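Local atomic coordinates of CopN (Chlamydia pneumoniae, PDB entry 4NRH), a protein that probably acts as a gatekeeper of type III secretion, working in complex with the chaperone Scc3 to direct the secretion of translocator proteins. Residues Val259-Leu273 with Leu290-Asn302. Residues are numbered along the deposited sequence; the frame is centred on the assembly and turned at random.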
ATOM      1  N   VAL A 259      33.911 -10.171   7.737  1.00 41.80           N
ATOM      2  CA  VAL A 259      33.343  -9.155   8.620  1.00 49.20           C
ATOM      3  C   VAL A 259      32.875  -7.902   7.875  1.00 44.66           C
ATOM      4  O   VAL A 259      31.817  -7.355   8.187  1.00 40.61           O
ATOM      5  CB  VAL A 259      34.357  -8.755   9.728  1.00 53.96           C
ATOM      6  CG1 VAL A 259      35.679  -8.282   9.132  1.00 63.08           C
ATOM      7  CG2 VAL A 259      33.756  -7.708  10.659  1.00 45.53           C
ATOM      8  N   ASP A 260      33.644  -7.459   6.887  1.00 38.90           N
ATOM      9  CA  ASP A 260      33.266  -6.290   6.099  1.00 42.15           C
ATOM     10  C   ASP A 260      32.058  -6.593   5.219  1.00 41.54           C
ATOM     11  O   ASP A 260      31.233  -5.719   4.958  1.00 41.68           O
ATOM     12  CB  ASP A 260      34.438  -5.813   5.241  1.00 40.53           C
ATOM     13  CG  ASP A 260      35.631  -5.380   6.069  1.00 57.01           C
ATOM     14  OD1 ASP A 260      35.556  -4.306   6.702  1.00 63.00           O
ATOM     15  OD2 ASP A 260      36.644  -6.110   6.085  1.00 67.18           O
ATOM     16  N   SER A 261      31.965  -7.838   4.765  1.00 46.28           N
ATOM     17  CA  SER A 261      30.844  -8.276   3.942  1.00 42.06           C
ATOM     18  C   SER A 261      29.562  -8.312   4.765  1.00 42.16           C
ATOM     19  O   SER A 261      28.527  -7.797   4.343  1.00 41.58           O
ATOM     20  CB  SER A 261      31.126  -9.651   3.336  1.00 39.35           C
ATOM     21  OG  SER A 261      32.250  -9.607   2.476  1.00 53.87           O
ATOM     22  N   VAL A 262      29.640  -8.937   5.937  1.00 39.56           N
ATOM     23  CA  VAL A 262      28.504  -9.041   6.844  1.00 42.14           C
ATOM     24  C   VAL A 262      28.032  -7.656   7.279  1.00 47.57           C
ATOM     25  O   VAL A 262      26.837  -7.357   7.241  1.00 46.66           O
ATOM     26  CB  VAL A 262      28.856  -9.879   8.089  1.00 42.13           C
ATOM     27  CG1 VAL A 262      27.738  -9.807   9.118  1.00 35.37           C
ATOM     28  CG2 VAL A 262      29.131 -11.319   7.694  1.00 41.50           C
ATOM     29  N   THR A 263      28.981  -6.820   7.690  1.00 43.51           N
ATOM     30  CA  THR A 263      28.699  -5.441   8.079  1.00 41.37           C
ATOM     31  C   THR A 263      28.021  -4.664   6.952  1.00 41.31           C
ATOM     32  O   THR A 263      27.060  -3.930   7.184  1.00 39.26           O
ATOM     33  CB  THR A 263      29.991  -4.706   8.496  1.00 42.66           C
ATOM     34  OG1 THR A 263      30.554  -5.344   9.650  1.00 45.59           O
ATOM     35  CG2 THR A 263      29.705  -3.246   8.820  1.00 38.63           C
ATOM     36  N   GLY A 264      28.526  -4.836   5.733  1.00 36.80           N
ATOM     37  CA  GLY A 264      27.985  -4.151   4.573  1.00 33.59           C
ATOM     38  C   GLY A 264      26.524  -4.473   4.321  1.00 39.39           C
ATOM     39  O   GLY A 264      25.725  -3.581   4.028  1.00 37.23           O
ATOM     40  N   VAL A 265      26.177  -5.751   4.433  1.00 33.49           N
ATOM     41  CA  VAL A 265      24.800  -6.192   4.235  1.00 36.77           C
ATOM     42  C   VAL A 265      23.897  -5.676   5.354  1.00 42.01           C
ATOM     43  O   VAL A 265      22.775  -5.233   5.105  1.00 36.43           O
ATOM     44  CB  VAL A 265      24.707  -7.729   4.164  1.00 37.57           C
ATOM     45  CG1 VAL A 265      23.255  -8.177   4.113  1.00 31.70           C
ATOM     46  CG2 VAL A 265      25.464  -8.247   2.952  1.00 34.30           C
ATOM     47  N   LEU A 266      24.399  -5.733   6.586  1.00 38.94           N
ATOM     48  CA  LEU A 266      23.653  -5.251   7.745  1.00 37.04           C
ATOM     49  C   LEU A 266      23.336  -3.764   7.621  1.00 36.32           C
ATOM     50  O   LEU A 266      22.219  -3.333   7.903  1.00 42.80           O
ATOM     51  CB  LEU A 266      24.434  -5.512   9.034  1.00 33.91           C
ATOM     52  CG  LEU A 266      24.475  -6.954   9.540  1.00 37.88           C
ATOM     53  CD1 LEU A 266      25.509  -7.103  10.645  1.00 40.75           C
ATOM     54  CD2 LEU A 266      23.102  -7.381  10.030  1.00 38.18           C
ATOM     55  N   ASN A 267      24.329  -2.985   7.202  1.00 37.33           N
ATOM     56  CA  ASN A 267      24.132  -1.559   6.966  1.00 43.15           C
ATOM     57  C   ASN A 267      23.121  -1.326   5.851  1.00 45.44           C
ATOM     58  O   ASN A 267      22.345  -0.371   5.888  1.00 46.45           O
ATOM     59  CB  ASN A 267      25.458  -0.881   6.623  1.00 36.95           C
ATOM     60  CG  ASN A 267      26.344  -0.685   7.836  1.00 46.16           C
ATOM     61  OD1 ASN A 267      25.857  -0.506   8.952  1.00 45.66           O
ATOM     62  ND2 ASN A 267      27.653  -0.717   7.623  1.00 50.61           N
ATOM     63  N   LEU A 268      23.146  -2.206   4.856  1.00 39.79           N
ATOM     64  CA  LEU A 268      22.210  -2.136   3.743  1.00 42.03           C
ATOM     65  C   LEU A 268      20.786  -2.412   4.221  1.00 41.77           C
ATOM     66  O   LEU A 268      19.845  -1.724   3.826  1.00 36.89           O
ATOM     67  CB  LEU A 268      22.610  -3.124   2.648  1.00 48.62           C
ATOM     68  CG  LEU A 268      21.853  -2.985   1.330  1.00 49.45           C
ATOM     69  CD1 LEU A 268      21.980  -1.561   0.828  1.00 53.78           C
ATOM     70  CD2 LEU A 268      22.384  -3.971   0.302  1.00 43.55           C
ATOM     71  N   PHE A 269      20.636  -3.429   5.065  1.00 34.71           N
ATOM     72  CA  PHE A 269      19.343  -3.759   5.656  1.00 32.00           C
ATOM     73  C   PHE A 269      18.804  -2.616   6.509  1.00 39.48           C
ATOM     74  O   PHE A 269      17.616  -2.294   6.447  1.00 39.71           O
ATOM     75  CB  PHE A 269      19.444  -5.033   6.499  1.00 33.24           C
ATOM     76  CG  PHE A 269      19.427  -6.301   5.691  1.00 36.03           C
ATOM     77  CD1 PHE A 269      19.203  -6.267   4.325  1.00 28.91           C
ATOM     78  CD2 PHE A 269      19.628  -7.528   6.302  1.00 33.53           C
ATOM     79  CE1 PHE A 269      19.184  -7.433   3.583  1.00 38.88           C
ATOM     80  CE2 PHE A 269      19.610  -8.697   5.565  1.00 39.93           C
ATOM     81  CZ  PHE A 269      19.388  -8.649   4.202  1.00 42.26           C
ATOM     82  N   PHE A 270      19.680  -2.015   7.308  1.00 43.36           N
ATOM     83  CA  PHE A 270      19.290  -0.918   8.187  1.00 43.43           C
ATOM     84  C   PHE A 270      18.857   0.299   7.377  1.00 41.40           C
ATOM     85  O   PHE A 270      17.869   0.955   7.704  1.00 34.50           O
ATOM     86  CB  PHE A 270      20.437  -0.544   9.131  1.00 40.09           C
ATOM     87  CG  PHE A 270      20.034   0.403  10.227  1.00 45.28           C
ATOM     88  CD1 PHE A 270      20.095   1.774  10.035  1.00 47.76           C
ATOM     89  CD2 PHE A 270      19.582  -0.079  11.445  1.00 42.69           C
ATOM     90  CE1 PHE A 270      19.719   2.646  11.039  1.00 44.81           C
ATOM     91  CE2 PHE A 270      19.204   0.788  12.452  1.00 44.65           C
ATOM     92  CZ  PHE A 270      19.273   2.152  12.249  1.00 49.54           C
ATOM     93  N   SER A 271      19.607   0.594   6.321  1.00 33.83           N
ATOM     94  CA  SER A 271      19.280   1.702   5.432  1.00 37.96           C
ATOM     95  C   SER A 271      17.952   1.463   4.720  1.00 39.52           C
ATOM     96  O   SER A 271      17.228   2.407   4.404  1.00 39.91           O
ATOM     97  CB  SER A 271      20.398   1.913   4.409  1.00 37.43           C
ATOM     98  OG  SER A 271      21.654   2.051   5.048  1.00 52.64           O
ATOM     99  N   ALA A 272      17.636   0.194   4.475  1.00 33.51           N
ATOM    100  CA  ALA A 272      16.405  -0.179   3.784  1.00 40.26           C
ATOM    101  C   ALA A 272      15.161   0.173   4.598  1.00 39.78           C
ATOM    102  O   ALA A 272      14.076   0.341   4.044  1.00 36.85           O
ATOM    103  CB  ALA A 272      16.415  -1.665   3.455  1.00 38.39           C
ATOM    104  N   LEU A 273      15.324   0.278   5.914  1.00 36.09           N
ATOM    105  CA  LEU A 273      14.199   0.555   6.803  1.00 41.48           C
ATOM    106  C   LEU A 273      13.623   1.954   6.596  1.00 38.41           C
ATOM    107  O   LEU A 273      12.469   2.212   6.939  1.00 45.80           O
ATOM    108  CB  LEU A 273      14.623   0.383   8.262  1.00 32.53           C
ATOM    109  CG  LEU A 273      15.112  -1.009   8.663  1.00 38.60           C
ATOM    110  CD1 LEU A 273      15.673  -0.992  10.073  1.00 43.61           C
ATOM    111  CD2 LEU A 273      13.992  -2.027   8.543  1.00 36.36           C
ATOM    112  N   LEU A 290      13.266  -4.172  14.877  1.00 42.80           N
ATOM    113  CA  LEU A 290      14.154  -4.729  13.863  1.00 37.72           C
ATOM    114  C   LEU A 290      15.363  -3.822  13.659  1.00 42.29           C
ATOM    115  O   LEU A 290      16.484  -4.299  13.484  1.00 44.33           O
ATOM    116  CB  LEU A 290      13.415  -4.932  12.540  1.00 36.75           C
ATOM    117  CG  LEU A 290      14.268  -5.554  11.435  1.00 41.28           C
ATOM    118  CD1 LEU A 290      14.921  -6.821  11.954  1.00 41.44           C
ATOM    119  CD2 LEU A 290      13.434  -5.845  10.196  1.00 41.10           C
ATOM    120  N   GLY A 291      15.123  -2.514  13.680  1.00 40.15           N
ATOM    121  CA  GLY A 291      16.191  -1.535  13.610  1.00 35.44           C
ATOM    122  C   GLY A 291      17.180  -1.735  14.740  1.00 49.48           C
ATOM    123  O   GLY A 291      18.394  -1.696  14.534  1.00 52.91           O
ATOM    124  N   ALA A 292      16.649  -1.940  15.941  1.00 51.85           N
ATOM    125  CA  ALA A 292      17.462  -2.197  17.123  1.00 52.91           C
ATOM    126  C   ALA A 292      18.320  -3.449  16.964  1.00 51.88           C
ATOM    127  O   ALA A 292      19.507  -3.445  17.290  1.00 49.17           O
ATOM    128  CB  ALA A 292      16.575  -2.322  18.353  1.00 42.67           C
ATOM    129  N   MET A 293      17.712  -4.520  16.463  1.00 49.64           N
ATOM    130  CA  MET A 293      18.398  -5.803  16.343  1.00 47.37           C
ATOM    131  C   MET A 293      19.501  -5.767  15.287  1.00 42.44           C
ATOM    132  O   MET A 293      20.545  -6.396  15.454  1.00 38.61           O
ATOM    133  CB  MET A 293      17.399  -6.915  16.019  1.00 47.92           C
ATOM    134  CG  MET A 293      16.396  -7.189  17.130  1.00 55.92           C
ATOM    135  SD  MET A 293      17.171  -7.439  18.740  1.00 68.75           S
ATOM    136  CE  MET A 293      16.688  -5.940  19.596  1.00 76.41           C
ATOM    137  N   ILE A 294      19.267  -5.034  14.202  1.00 40.31           N
ATOM    138  CA  ILE A 294      20.291  -4.848  13.180  1.00 36.31           C
ATOM    139  C   ILE A 294      21.451  -4.041  13.756  1.00 40.89           C
ATOM    140  O   ILE A 294      22.618  -4.359  13.524  1.00 46.48           O
ATOM    141  CB  ILE A 294      19.733  -4.144  11.926  1.00 40.57           C
ATOM    142  CG1 ILE A 294      18.689  -5.026  11.240  1.00 38.21           C
ATOM    143  CG2 ILE A 294      20.852  -3.816  10.948  1.00 37.95           C
ATOM    144  CD1 ILE A 294      17.967  -4.343  10.103  1.00 39.02           C
ATOM    145  N   ALA A 295      21.116  -3.001  14.513  1.00 35.99           N
ATOM    146  CA  ALA A 295      22.115  -2.194  15.206  1.00 43.49           C
ATOM    147  C   ALA A 295      22.921  -3.048  16.180  1.00 47.31           C
ATOM    148  O   ALA A 295      24.139  -2.905  16.287  1.00 52.55           O
ATOM    149  CB  ALA A 295      21.450  -1.037  15.936  1.00 41.96           C
ATOM    150  N   ASN A 296      22.229  -3.935  16.890  1.00 44.36           N
ATOM    151  CA  ASN A 296      22.878  -4.847  17.822  1.00 48.37           C
ATOM    152  C   ASN A 296      23.766  -5.852  17.098  1.00 49.29           C
ATOM    153  O   ASN A 296      24.851  -6.190  17.573  1.00 50.19           O
ATOM    154  CB  ASN A 296      21.834  -5.588  18.663  1.00 46.40           C
ATOM    155  CG  ASN A 296      21.157  -4.687  19.675  1.00 59.61           C
ATOM    156  OD1 ASN A 296      21.428  -3.487  19.736  1.00 63.23           O
ATOM    157  ND2 ASN A 296      20.273  -5.263  20.481  1.00 60.51           N
ATOM    158  N   ALA A 297      23.296  -6.327  15.949  1.00 46.86           N
ATOM    159  CA  ALA A 297      24.050  -7.281  15.145  1.00 45.41           C
ATOM    160  C   ALA A 297      25.348  -6.665  14.636  1.00 43.73           C
ATOM    161  O   ALA A 297      26.392  -7.314  14.632  1.00 49.47           O
ATOM    162  CB  ALA A 297      23.205  -7.777  13.980  1.00 39.69           C
ATOM    163  N   LEU A 298      25.274  -5.406  14.216  1.00 42.19           N
ATOM    164  CA  LEU A 298      26.450  -4.662  13.772  1.00 46.43           C
ATOM    165  C   LEU A 298      27.517  -4.571  14.859  1.00 47.16           C
ATOM    166  O   LEU A 298      28.706  -4.736  14.589  1.00 52.96           O
ATOM    167  CB  LEU A 298      26.049  -3.256  13.323  1.00 41.14           C
ATOM    168  CG  LEU A 298      25.468  -3.128  11.916  1.00 43.70           C
ATOM    169  CD1 LEU A 298      24.785  -1.782  11.746  1.00 40.56           C
ATOM    170  CD2 LEU A 298      26.565  -3.306  10.880  1.00 46.54           C
ATOM    171  N   ASP A 299      27.083  -4.304  16.086  1.00 48.64           N
ATOM    172  CA  ASP A 299      27.994  -4.183  17.218  1.00 60.50           C
ATOM    173  C   ASP A 299      28.664  -5.515  17.547  1.00 57.88           C
ATOM    174  O   ASP A 299      29.871  -5.570  17.782  1.00 60.43           O
ATOM    175  CB  ASP A 299      27.251  -3.649  18.444  1.00 62.07           C
ATOM    176  CG  ASP A 299      26.771  -2.222  18.258  1.00 68.15           C
ATOM    177  OD1 ASP A 299      27.388  -1.486  17.458  1.00 72.54           O
ATOM    178  OD2 ASP A 299      25.779  -1.836  18.911  1.00 72.66           O
ATOM    179  N   ALA A 300      27.871  -6.582  17.568  1.00 59.59           N
ATOM    180  CA  ALA A 300      28.372  -7.922  17.855  1.00 61.30           C
ATOM    181  C   ALA A 300      29.402  -8.379  16.825  1.00 62.29           C
ATOM    182  O   ALA A 300      30.391  -9.027  17.166  1.00 67.50           O
ATOM    183  CB  ALA A 300      27.218  -8.912  17.923  1.00 55.63           C
ATOM    184  N   VAL A 301      29.158  -8.037  15.564  1.00 56.48           N
ATOM    185  CA  VAL A 301      30.012  -8.465  14.459  1.00 58.90           C
ATOM    186  C   VAL A 301      31.381  -7.782  14.469  1.00 68.31           C
ATOM    187  O   VAL A 301      32.402  -8.419  14.197  1.00 76.77           O
ATOM    188  CB  VAL A 301      29.319  -8.211  13.095  1.00 56.77           C
ATOM    189  CG1 VAL A 301      30.315  -8.287  11.947  1.00 52.99           C
ATOM    190  CG2 VAL A 301      28.186  -9.203  12.885  1.00 61.20           C
ATOM    191  N   ASN A 302      31.410  -6.501  14.824  1.00 69.05           N
ATOM    192  CA  ASN A 302      32.649  -5.732  14.752  1.00 78.02           C
ATOM    193  C   ASN A 302      33.541  -5.904  15.978  1.00 81.34           C
ATOM    194  O   ASN A 302      33.079  -6.277  17.057  1.00 77.55           O
ATOM    195  CB  ASN A 302      32.334  -4.248  14.553  1.00 80.22           C
ATOM    196  CG  ASN A 302      31.883  -3.932  13.140  1.00 83.97           C
ATOM    197  OD1 ASN A 302      32.695  -3.868  12.217  1.00 87.78           O
ATOM    198  ND2 ASN A 302      30.581  -3.734  12.965  1.00 75.05           N
TER
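The last two helices of the CopN chain pack as an antiparallel pair, with Leu266 of helix 259-272 and Val301 of helix 284-301 meshing knobs-into-holes. Leu266 drops among Ile294, Ala297, Leu298 and Val301, and its CD2 lies 4.0 Å from CB of Ala297, whose lone methyl makes a shallow floor for so long a side chain. Leu298 runs alongside it, pointing the other way, and brings CD2 to 3.6 Å from CB of Leu266. Val301 fills the hole among Val259, Val262, Thr263 and Leu266. With CG1 anti to its backbone N (chi1 164°), its two methyls part: CG1 meets Val259 CG2 at 3.7 Å, while CG2 reaches Val262 CG1 and Leu266 CD1.

Within the third helical domain of this YopN/LcrE family, the axes of 259-272 and 290-301 approach to 9.7 Å and cross at -162°, near enough to antiparallel for contacts to recur along both helices. Deeper in, helix 244-255 packs behind Val262, and helix 226-237 receives the ring of Phe269.

Toward the other end, beta-branched Ile294 spreads two arms: CG2 sits 3.4 Å from the backbone O of Leu266, and CD1 touches Phe269 CB. The Phe270 ring turns its edge to the neighbouring helix, its CE2 3.3 Å from Gly291 O in the ring plane. Leu273 CD1 comes within 3.6 Å of CA of Gly291, a residue whose bare backbone offers a flat surface to both side chains. Leu46 of the chaperone chain packs on both Phe270 and Leu273, so this end of the pair borders the partner protein.

Thr263 suits the partly exposed flank, since its OG1 bonds back to Val259 O (2.8 Å); the hydroxyl and Thr263 N approach that carbonyl from opposite faces of its plane. Its CG2 packs on Leu298 CD2, the two side chains running roughly perpendicular.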